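Arginase (RocF) (Helicobacter pylori, PDB 4G3H) probably catalyses the hydrolysis of L-arginine to L-ornithine and urea, using two manganese ions bound in each subunit. Local coordinates at residues A100-H105 with L165-G170. Numbering follows the deposited sequence.
Sequences AFRSVH and LGLEKG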
loop_
_atom_site.group_PDB
_atom_site.type_symbol
_atom_site.label_atom_id
_atom_site.label_comp_id
_atom_site.label_asym_id
_atom_site.label_seq_id
_atom_site.Cartn_x
_atom_site.Cartn_y
_atom_site.Cartn_z
ATOM N N ALA A 100 -6.734 4.278 9.533
ATOM C CA ALA A 100 -6.704 3.582 10.816
ATOM C C ALA A 100 -5.316 3.765 11.429
ATOM O O ALA A 100 -5.174 3.978 12.635
ATOM C CB ALA A 100 -6.996 2.109 10.616
ATOM N N PHE A 101 -4.296 3.688 10.578
ATOM C CA PHE A 101 -2.907 3.848 10.989
ATOM C C PHE A 101 -2.692 5.251 11.581
ATOM O O PHE A 101 -2.069 5.403 12.635
ATOM C CB PHE A 101 -2.001 3.654 9.775
ATOM C CG PHE A 101 -0.543 3.591 10.101
ATOM C CD1 PHE A 101 0.001 2.456 10.704
ATOM C CD2 PHE A 101 0.302 4.648 9.775
ATOM C CE1 PHE A 101 1.365 2.371 10.972
ATOM C CE2 PHE A 101 1.672 4.573 10.039
ATOM C CZ PHE A 101 2.202 3.429 10.639
ATOM N N ARG A 102 -3.198 6.266 10.881
ATOM C CA ARG A 102 -3.090 7.654 11.326
ATOM C C ARG A 102 -3.867 7.832 12.631
ATOM O O ARG A 102 -3.421 8.531 13.535
ATOM C CB ARG A 102 -3.679 8.602 10.279
ATOM C CG ARG A 102 -3.017 8.544 8.919
ATOM C CD ARG A 102 -3.806 9.363 7.901
ATOM N NE ARG A 102 -3.752 10.797 8.183
ATOM C CZ ARG A 102 -4.399 11.720 7.475
ATOM N NH1 ARG A 102 -5.158 11.360 6.446
ATOM N NH2 ARG A 102 -4.278 13.004 7.790
ATOM N N SER A 103 -5.030 7.198 12.713
ATOM C CA SER A 103 -5.873 7.291 13.896
ATOM C C SER A 103 -5.172 6.757 15.139
ATOM O O SER A 103 -5.241 7.372 16.199
ATOM C CB SER A 103 -7.185 6.534 13.670
ATOM O OG SER A 103 -8.087 6.776 14.734
ATOM N N VAL A 104 -4.504 5.614 15.012
ATOM C CA VAL A 104 -3.780 5.031 16.140
ATOM C C VAL A 104 -2.569 5.885 16.534
ATOM O O VAL A 104 -2.250 6.012 17.715
ATOM C CB VAL A 104 -3.286 3.598 15.817
ATOM C CG1 VAL A 104 -2.393 3.086 16.940
ATOM C CG2 VAL A 104 -4.477 2.667 15.638
ATOM N N HIS A 105 -1.898 6.466 15.544
ATOM C CA HIS A 105 -0.723 7.304 15.791
ATOM C C HIS A 105 -1.093 8.765 15.551
ATOM O O HIS A 105 -0.398 9.476 14.826
ATOM C CB HIS A 105 0.405 6.912 14.837
ATOM C CG HIS A 105 0.795 5.469 14.917
ATOM N ND1 HIS A 105 1.461 4.936 15.999
ATOM C CD2 HIS A 105 0.621 4.449 14.042
ATOM C CE1 HIS A 105 1.683 3.650 15.788
ATOM N NE2 HIS A 105 1.184 3.329 14.608
ATOM N N LEU A 165 -12.384 10.410 7.706
ATOM C CA LEU A 165 -12.627 9.312 8.530
ATOM C C LEU A 165 -11.468 8.804 9.195
ATOM O O LEU A 165 -10.448 8.840 8.789
ATOM C CB LEU A 165 -12.986 8.160 7.670
ATOM C CG LEU A 165 -14.266 8.074 7.110
ATOM C CD1 LEU A 165 -14.415 7.117 6.344
ATOM C CD2 LEU A 165 -15.019 7.875 8.201
ATOM N N GLY A 166 -11.762 8.611 10.388
ATOM C CA GLY A 166 -10.950 8.180 11.466
ATOM C C GLY A 166 -10.059 9.177 12.098
ATOM O O GLY A 166 -9.416 8.891 12.930
ATOM N N LEU A 167 -10.078 10.383 11.670
ATOM C CA LEU A 167 -9.473 11.507 12.296
ATOM C C LEU A 167 -10.321 12.512 13.145
ATOM O O LEU A 167 -9.852 13.447 13.608
ATOM C CB LEU A 167 -8.807 12.333 11.233
ATOM C CG LEU A 167 -7.948 11.937 10.093
ATOM C CD1 LEU A 167 -7.372 13.064 9.216
ATOM C CD2 LEU A 167 -7.024 11.289 10.634
ATOM N N GLU A 168 -11.552 12.383 13.426
ATOM C CA GLU A 168 -12.063 13.507 14.237
ATOM C C GLU A 168 -11.958 13.548 15.769
ATOM O O GLU A 168 -12.629 14.282 16.387
ATOM C CB GLU A 168 -13.257 14.355 13.769
ATOM C CG GLU A 168 -12.913 15.636 12.904
ATOM C CD GLU A 168 -14.080 16.052 12.012
ATOM O OE1 GLU A 168 -14.647 15.134 11.390
ATOM O OE2 GLU A 168 -14.464 17.260 11.957
ATOM N N LYS A 169 -11.206 12.680 16.328
ATOM C CA LYS A 169 -10.619 12.952 17.498
ATOM C C LYS A 169 -9.276 13.474 17.035
ATOM O O LYS A 169 -8.314 13.511 17.799
ATOM C CB LYS A 169 -10.479 11.815 18.411
ATOM C CG LYS A 169 -11.749 11.336 18.840
ATOM C CD LYS A 169 -12.163 11.909 20.213
ATOM C CE LYS A 169 -13.519 11.483 20.601
ATOM N NZ LYS A 169 -14.184 10.134 20.169
ATOM N N GLY A 170 -9.122 13.764 15.763
ATOM C CA GLY A 170 -7.821 14.249 15.379
ATOM C C GLY A 170 -6.629 13.380 14.894
ATOM O O GLY A 170 -6.551 12.217 15.118
#
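Ser103, in the last turn of helix 94-104, faces Gly166 of the irregular segment 165-170, and their CA atoms lie 5.7 Å apart. Gly166 has a positive phi of 78°, a backbone conformation that glycine adopts readily. Ser103 OG donates a hydrogen bond to Gly166 O at 3.1 Å. The donor lies in the carbonyl plane, with a C=O...OG angle of 152°. With OG anti to the backbone N (chi1 -172°), the hydroxyl points to the Gly166 carbonyl. The same OG is also hydrogen-bonded to Lys75 NZ on helix 59-78. Beside this bond, Leu167 lays a methyl over one face of the Arg102 guanidinium. Leu167 CD1 lies 3.3 Å above the guanidinium plane, offset toward its rim, and 3.4 Å from Arg102 NH2. Arg102 NH1 and NH2 donate hydrogen bonds to Gln99 OE1 and Leu172 O, respectively, which should limit rotation of the group. The contact is thus one polar bond next to apolar packing on a flat cation. It joins a helix flanking the parallel sheet to the loop between helix 153-163 and strand 179-182, away from the manganese site, within the three-layer alpha/beta/alpha fold of the arginase family.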